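Local coordinates for protein pectinesterase 1 (Solanum lycopersicum, PDB 1XG2) that demethylates cell-wall pectin as a pectin methylesterase, hydrolysing galacturonosyl methyl esters to free acid and methanol, and may prepare fruit walls for softening, at residues D132-H137 against S146-T151; Q178-A183 against L219-K224; T182-T187 against E225-V230. All blocks are in the same frame, centred on the assembly; numbering follows the deposited sequence.

Interaction 1: residues D132-H137 against S146-T151; sequences DTLYAH and SYVTGT
T133 and L134 meet V148, T149 and G150 across the interior of the parallel β-helix that forms the pectinesterase domain. Within one coil the chain runs through strand 134-136, then strand 140-144, and returns along strand 147-150. The two segments therefore lie in different sheets and face each other over the core.

The one hydrogen bond between them comes from the T133 hydroxyl: OG1 donates to T149 O at 2.8 Å, with a C=O...donor angle of 135° and the donor tilted from the carbonyl plane. A T133 chi1 of -66° sets OG1 beside its own backbone N and turns CG2 anti to that N, and CG2 also lies close to the same carbonyl, 3.2 Å from T149 O. T133 OG1 comes within 3.5 Å of G150 CA; a CB on that glycine would point at the hydroxyl and clash with it. Y130 O is a second, weak partner of T133 OG1. The T149 side chain turns the other way, its OG1 bonded to V169 O of the next coil.

Beside the polar pair the contact becomes aliphatic. V148 directs its CG1 inward, 4.2 Å from L134 CB and 4.3 Å from T133 CG2. Around this patch L134 also touches Y143, V148 packs on L168 and T133 on I127, so the core continues into adjoining strands.

D132, the predicted proton donor, directly precedes T133, and the T133 side chain is about 8 Å from that of D153, the predicted nucleophile. A buried backbone carbonyl of strand 147-150 thus receives a side-chain hydroxyl from across the core, which links that strand to the loop entering strand 134-136, close to the predicted catalytic residues, while leaving the rest of the interface to apolar contact.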
# COMPACT_ATOMS: atom_id res chain seq x y z
N ASP A 132 7.99 -9.97 -1.80
CA ASP A 132 6.80 -9.13 -1.98
C ASP A 132 5.52 -9.75 -1.39
O ASP A 132 4.44 -9.62 -1.96
CB ASP A 132 6.55 -8.81 -3.46
CG ASP A 132 7.49 -7.78 -4.02
OD1 ASP A 132 8.54 -7.52 -3.41
OD2 ASP A 132 7.25 -7.18 -5.10
N THR A 133 5.63 -10.41 -0.26
CA THR A 133 4.48 -11.05 0.38
C THR A 133 3.24 -10.17 0.49
O THR A 133 2.15 -10.59 0.11
CB THR A 133 4.88 -11.49 1.80
OG1 THR A 133 5.86 -12.51 1.73
CG2 THR A 133 3.70 -12.12 2.52
N LEU A 134 3.42 -8.95 1.03
CA LEU A 134 2.32 -8.07 1.38
C LEU A 134 2.46 -6.73 0.68
O LEU A 134 3.33 -5.92 1.01
CB LEU A 134 2.25 -7.87 2.90
CG LEU A 134 1.21 -6.86 3.40
CD1 LEU A 134 -0.18 -7.32 2.98
CD2 LEU A 134 1.28 -6.68 4.91
N TYR A 135 1.59 -6.52 -0.30
CA TYR A 135 1.51 -5.29 -1.06
C TYR A 135 0.48 -4.37 -0.42
O TYR A 135 -0.70 -4.39 -0.80
CB TYR A 135 1.11 -5.62 -2.51
CG TYR A 135 1.47 -4.61 -3.58
CD1 TYR A 135 1.90 -3.33 -3.28
CD2 TYR A 135 1.41 -4.98 -4.93
CE1 TYR A 135 2.24 -2.43 -4.29
CE2 TYR A 135 1.74 -4.11 -5.93
CZ TYR A 135 2.15 -2.83 -5.62
OH TYR A 135 2.48 -1.99 -6.65
N ALA A 136 0.92 -3.62 0.58
CA ALA A 136 0.12 -2.59 1.20
C ALA A 136 0.25 -1.39 0.29
O ALA A 136 1.09 -0.51 0.50
CB ALA A 136 0.63 -2.29 2.60
N HIS A 137 -0.60 -1.39 -0.74
CA HIS A 137 -0.45 -0.60 -1.96
C HIS A 137 -0.72 0.89 -1.73
O HIS A 137 0.08 1.76 -2.07
CB HIS A 137 -1.37 -1.16 -3.05
CG HIS A 137 -1.32 -0.40 -4.34
ND1 HIS A 137 -1.88 0.84 -4.49
CD2 HIS A 137 -0.78 -0.71 -5.54
CE1 HIS A 137 -1.66 1.28 -5.72
NE2 HIS A 137 -1.00 0.36 -6.38
N SER A 146 -1.30 -10.05 13.76
CA SER A 146 -1.14 -10.87 12.56
C SER A 146 0.30 -11.35 12.41
O SER A 146 1.21 -10.83 13.05
CB SER A 146 -1.59 -10.07 11.32
OG SER A 146 -3.00 -9.86 11.32
N TYR A 147 0.48 -12.36 11.56
CA TYR A 147 1.77 -12.90 11.23
C TYR A 147 1.99 -12.59 9.75
O TYR A 147 1.15 -12.90 8.93
CB TYR A 147 1.71 -14.40 11.49
CG TYR A 147 2.96 -15.21 11.34
CD1 TYR A 147 3.73 -15.58 12.45
CD2 TYR A 147 3.34 -15.69 10.08
CE1 TYR A 147 4.88 -16.39 12.29
CE2 TYR A 147 4.47 -16.49 9.92
CZ TYR A 147 5.24 -16.84 11.01
OH TYR A 147 6.36 -17.64 10.80
N VAL A 148 3.09 -11.91 9.43
CA VAL A 148 3.47 -11.66 8.05
C VAL A 148 4.87 -12.22 7.89
O VAL A 148 5.78 -11.85 8.63
CB VAL A 148 3.48 -10.16 7.71
CG1 VAL A 148 3.79 -9.95 6.24
CG2 VAL A 148 2.14 -9.52 8.08
N THR A 149 5.04 -13.12 6.92
CA THR A 149 6.35 -13.70 6.66
C THR A 149 6.78 -13.58 5.20
O THR A 149 5.97 -13.62 4.27
CB THR A 149 6.38 -15.16 7.17
OG1 THR A 149 7.72 -15.67 7.09
CG2 THR A 149 5.55 -16.11 6.30
N GLY A 150 8.08 -13.39 5.00
CA GLY A 150 8.63 -13.29 3.66
C GLY A 150 10.14 -13.13 3.66
O GLY A 150 10.80 -13.34 4.68
N THR A 151 10.68 -12.73 2.52
CA THR A 151 12.12 -12.58 2.37
C THR A 151 12.47 -11.17 1.90
O THR A 151 12.78 -10.30 2.72
CB THR A 151 12.66 -13.61 1.38
OG1 THR A 151 11.85 -13.61 0.20
CG2 THR A 151 12.54 -15.00 1.94

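Interaction 2: residues Q178-A183 against L219-K224; sequences QNMVTA and LGRPWK
M180 and R221 cross at about a right angle, with M180 CG 3.6 Å from R221 CD and M180 SD against R221 CG and CD. R221 has CG between its backbone N and carbonyl carbon (chi1 57°) and then runs extended to NE, so its aliphatic part passes the methionine and carries the guanidinium on to a salt bridge with D153, the predicted nucleophile. M180, bent at chi2, packs against the shaft of this arginine, a substrate-binding residue by similarity.

A183 CB lies 4.2 Å from W223 CB, A183 CA makes a C-H...O contact with R221 O, and A183 O approaches the edge of the indole, 3.5 Å from W223 CE3. W223, also assigned to substrate binding by similarity, meets W248 as well.

Between these side chains the backbones make a parallel β-bridge, T182 with G220, that joins successive coils of the β-helix: strands 179-184 and 217-220 are neighbours in one sheet. R221 N donates to T182 O at 3.2 Å. L219 O accepts twice, from T182 N at 3.0 Å, well above the carbonyl plane, and from T182 OG1 at 2.7 Å. Replacing T182 with valine would probably cost L219 O the hydroxyl donor and set a methyl against it, keeping of these two bonds just the bent one from T182 N. G220 has no CB, which would otherwise collide with T182 OG1. Beyond the tryptophan, K224 NZ forms a salt bridge with D117 of the inhibitor chain.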
# COMPACT_ATOMS: atom_id res chain seq x y z
N GLN A 178 19.24 -11.18 0.17
CA GLN A 178 19.23 -10.40 1.39
C GLN A 178 17.78 -10.02 1.72
O GLN A 178 17.07 -9.45 0.87
CB GLN A 178 20.04 -9.14 1.20
CG GLN A 178 21.47 -9.36 0.70
CD GLN A 178 22.33 -8.10 0.82
OE1 GLN A 178 23.49 -8.16 1.26
NE2 GLN A 178 21.76 -6.97 0.46
N ASN A 179 17.34 -10.34 2.92
CA ASN A 179 15.96 -10.07 3.34
C ASN A 179 15.79 -8.59 3.66
O ASN A 179 16.68 -7.96 4.22
CB ASN A 179 15.57 -10.89 4.56
CG ASN A 179 15.47 -12.37 4.26
OD1 ASN A 179 15.26 -12.76 3.12
ND2 ASN A 179 15.63 -13.20 5.30
N MET A 180 14.63 -8.05 3.29
CA MET A 180 14.23 -6.69 3.61
C MET A 180 12.79 -6.76 4.10
O MET A 180 11.89 -7.10 3.32
CB MET A 180 14.29 -5.78 2.37
CG MET A 180 15.53 -5.90 1.55
SD MET A 180 16.86 -4.97 2.30
CE MET A 180 18.26 -5.76 1.52
N VAL A 181 12.58 -6.42 5.36
CA VAL A 181 11.24 -6.41 5.95
C VAL A 181 10.33 -5.45 5.21
O VAL A 181 9.20 -5.80 4.88
CB VAL A 181 11.25 -6.05 7.44
CG1 VAL A 181 9.83 -6.05 8.03
CG2 VAL A 181 12.12 -7.05 8.22
N THR A 182 10.84 -4.25 4.94
CA THR A 182 10.07 -3.23 4.19
C THR A 182 10.78 -2.75 2.93
O THR A 182 12.00 -2.76 2.85
CB THR A 182 9.72 -2.01 5.05
OG1 THR A 182 10.91 -1.31 5.46
CG2 THR A 182 9.03 -2.41 6.33
N ALA A 183 9.98 -2.34 1.96
CA ALA A 183 10.44 -1.57 0.81
C ALA A 183 9.36 -0.53 0.56
O ALA A 183 8.47 -0.71 -0.27
CB ALA A 183 10.63 -2.46 -0.40
N LEU A 219 15.79 -3.96 8.03
CA LEU A 219 14.47 -3.39 8.29
C LEU A 219 13.82 -2.83 7.04
O LEU A 219 12.60 -2.87 6.90
CB LEU A 219 14.57 -2.31 9.37
CG LEU A 219 15.01 -2.81 10.75
CD1 LEU A 219 15.32 -1.62 11.68
CD2 LEU A 219 13.96 -3.74 11.36
N GLY A 220 14.63 -2.29 6.13
CA GLY A 220 14.11 -1.81 4.86
C GLY A 220 15.17 -1.31 3.90
O GLY A 220 16.35 -1.17 4.26
N ARG A 221 14.74 -1.08 2.67
CA ARG A 221 15.52 -0.40 1.65
C ARG A 221 14.58 0.52 0.86
O ARG A 221 13.38 0.24 0.75
CB ARG A 221 16.24 -1.39 0.73
CG ARG A 221 15.36 -2.41 0.01
CD ARG A 221 16.15 -3.34 -0.89
NE ARG A 221 15.31 -4.17 -1.72
CZ ARG A 221 15.72 -4.79 -2.83
NH1 ARG A 221 16.98 -4.68 -3.26
NH2 ARG A 221 14.86 -5.50 -3.53
N PRO A 222 15.10 1.66 0.40
CA PRO A 222 14.27 2.69 -0.26
C PRO A 222 13.92 2.44 -1.71
O PRO A 222 14.63 2.87 -2.62
CB PRO A 222 15.11 3.96 -0.07
CG PRO A 222 16.53 3.46 -0.05
CD PRO A 222 16.49 2.10 0.58
N TRP A 223 12.81 1.74 -1.92
CA TRP A 223 12.30 1.45 -3.26
C TRP A 223 12.11 2.75 -4.01
O TRP A 223 12.45 2.85 -5.20
CB TRP A 223 10.97 0.68 -3.14
CG TRP A 223 10.26 0.32 -4.41
CD1 TRP A 223 10.80 0.21 -5.66
CD2 TRP A 223 8.86 0.00 -4.56
NE1 TRP A 223 9.83 -0.14 -6.56
CE2 TRP A 223 8.63 -0.28 -5.91
CE3 TRP A 223 7.79 -0.06 -3.67
CZ2 TRP A 223 7.37 -0.62 -6.41
CZ3 TRP A 223 6.53 -0.40 -4.15
CH2 TRP A 223 6.33 -0.68 -5.51
N LYS A 224 11.59 3.76 -3.31
CA LYS A 224 11.35 5.07 -3.93
C LYS A 224 12.00 6.18 -3.14
O LYS A 224 12.44 5.98 -2.01
CB LYS A 224 9.85 5.33 -4.11
CG LYS A 224 9.14 4.28 -4.95
CD LYS A 224 9.55 4.39 -6.43
CE LYS A 224 9.09 3.21 -7.24
NZ LYS A 224 7.74 3.43 -7.80

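Interaction 3: residues T182-T187 against E225-V230; sequences TAQGRT and EYSRTV
R186 and S227 bring the backbones closest, CA to CA 4.9 Å, where one chain has left strand 182-184 and the other is about to enter strand 228-230; the axes of these short strands run at 141° and approach to 7.3 Å. Y226 N makes a weak bond to R186 O. In return R186 NE donates to Y226 O at 3.0 Å, almost straight and in the guanidinium plane. A bend at chi3 (78°) turns the R186 guanidinium flat onto that of R228, centres 4.2 Å apart and planes at 14°. Their like charges are probably eased by the carbonyls of Q191, bound to R186 NH1, and T193, bound to R228 NH2.

The strands belong to different sheets of the β-helix, and the contact joins the loop after strand 182-184 to the loop leading into strand 228-230. S227 OG donates to Q184 O at 2.7 Å and also bonds Y259 OH. Nearer the interior, T182 and T229 reach toward each other tip to tip, T229 CG2 lying 3.7 Å from T182 OG1. One water joins T182 OG1, Q184 N and T229 OG1. At the outer end another water donates to both T187 O and E225 OE2, while T187 packs on R14 of the inhibitor chain.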
# COMPACT_ATOMS: atom_id res chain seq x y z
N THR A 182 10.84 -4.25 4.94
CA THR A 182 10.07 -3.23 4.19
C THR A 182 10.78 -2.75 2.93
O THR A 182 12.00 -2.76 2.85
CB THR A 182 9.72 -2.01 5.05
OG1 THR A 182 10.91 -1.31 5.46
CG2 THR A 182 9.03 -2.41 6.33
N ALA A 183 9.98 -2.34 1.96
CA ALA A 183 10.44 -1.57 0.81
C ALA A 183 9.36 -0.53 0.56
O ALA A 183 8.47 -0.71 -0.27
CB ALA A 183 10.63 -2.46 -0.40
N GLN A 184 9.42 0.55 1.32
CA GLN A 184 8.36 1.56 1.31
C GLN A 184 8.55 2.45 0.08
O GLN A 184 9.64 2.92 -0.17
CB GLN A 184 8.40 2.37 2.61
CG GLN A 184 7.05 2.93 3.04
CD GLN A 184 6.58 4.08 2.15
OE1 GLN A 184 5.37 4.25 1.90
NE2 GLN A 184 7.53 4.86 1.67
N GLY A 185 7.48 2.66 -0.67
CA GLY A 185 7.54 3.26 -1.98
C GLY A 185 6.90 4.64 -2.13
O GLY A 185 6.25 4.89 -3.15
N ARG A 186 7.07 5.52 -1.14
CA ARG A 186 6.61 6.90 -1.26
C ARG A 186 7.53 7.68 -2.21
O ARG A 186 8.71 7.84 -1.95
CB ARG A 186 6.55 7.62 0.09
CG ARG A 186 5.96 9.03 -0.00
CD ARG A 186 5.73 9.73 1.32
NE ARG A 186 6.99 10.25 1.85
CZ ARG A 186 7.13 11.34 2.61
NH1 ARG A 186 6.09 12.07 2.97
NH2 ARG A 186 8.35 11.71 3.00
N THR A 187 6.93 8.17 -3.29
CA THR A 187 7.64 8.79 -4.40
C THR A 187 7.75 10.30 -4.22
O THR A 187 8.63 10.94 -4.78
CB THR A 187 6.84 8.47 -5.68
OG1 THR A 187 6.99 7.07 -5.99
CG2 THR A 187 7.39 9.18 -6.89
N GLU A 225 12.06 7.36 -3.76
CA GLU A 225 12.97 8.42 -3.35
C GLU A 225 12.66 8.99 -1.96
O GLU A 225 13.57 9.36 -1.21
CB GLU A 225 12.93 9.54 -4.40
CG GLU A 225 14.08 10.52 -4.31
CD GLU A 225 13.99 11.63 -5.37
OE1 GLU A 225 14.83 12.54 -5.34
OE2 GLU A 225 13.07 11.57 -6.22
N TYR A 226 11.37 9.05 -1.64
CA TYR A 226 10.91 9.52 -0.34
C TYR A 226 10.36 8.41 0.55
O TYR A 226 9.42 8.64 1.33
CB TYR A 226 9.91 10.66 -0.54
CG TYR A 226 10.59 11.87 -1.12
CD1 TYR A 226 10.81 12.00 -2.48
CD2 TYR A 226 11.08 12.87 -0.28
CE1 TYR A 226 11.48 13.13 -3.01
CE2 TYR A 226 11.74 13.98 -0.80
CZ TYR A 226 11.93 14.10 -2.15
OH TYR A 226 12.59 15.20 -2.65
N SER A 227 10.98 7.23 0.47
CA SER A 227 10.66 6.08 1.32
C SER A 227 10.55 6.54 2.76
O SER A 227 11.40 7.29 3.24
CB SER A 227 11.75 5.00 1.19
OG SER A 227 11.35 3.76 1.73
N ARG A 228 9.50 6.12 3.45
CA ARG A 228 9.26 6.58 4.81
C ARG A 228 8.74 5.45 5.69
O ARG A 228 7.62 4.99 5.52
CB ARG A 228 8.29 7.74 4.83
CG ARG A 228 8.02 8.28 6.22
CD ARG A 228 7.63 9.73 6.26
NE ARG A 228 6.26 9.87 5.84
CZ ARG A 228 5.39 10.71 6.36
NH1 ARG A 228 5.74 11.55 7.33
NH2 ARG A 228 4.14 10.74 5.90
N THR A 229 9.59 5.03 6.64
CA THR A 229 9.35 3.88 7.46
C THR A 229 9.87 4.14 8.87
O THR A 229 10.98 4.65 9.04
CB THR A 229 10.05 2.67 6.86
OG1 THR A 229 9.55 2.42 5.54
CG2 THR A 229 9.76 1.39 7.64
N VAL A 230 9.08 3.79 9.87
CA VAL A 230 9.49 3.89 11.25
C VAL A 230 9.15 2.62 11.98
O VAL A 230 8.06 2.06 11.82
CB VAL A 230 8.84 5.08 11.96
CG1 VAL A 230 9.15 5.06 13.45
CG2 VAL A 230 9.32 6.37 11.35
O HOH W 1 11.25 0.79 3.67
O HOH W 2 10.98 10.53 3.22
O HOH W 3 10.71 10.36 -6.66

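Overall arrangement
Interactions 1 and 2 are buried, whereas interaction 3 is only partly so and reaches the outer turns. Interaction 1, whose centre is about 4 Å from that of the chain, spans the core within one coil through a single hydroxyl bond and aliphatic contact. Interaction 2 instead joins neighbouring strands of one sheet with backbone bonds, one threonine hydroxyl and side-chain packing. It shares T182 and A183 with interaction 3, which links strand 179-184 and the loop after it to strand 228-232 and the loop before it, through hydroxyls, waters and a stacked arginine pair. T151 O and M180 N, 3.0 Å apart in a probable hydrogen bond, connect interactions 1 and 2; P222 and K224 pack against interaction 3.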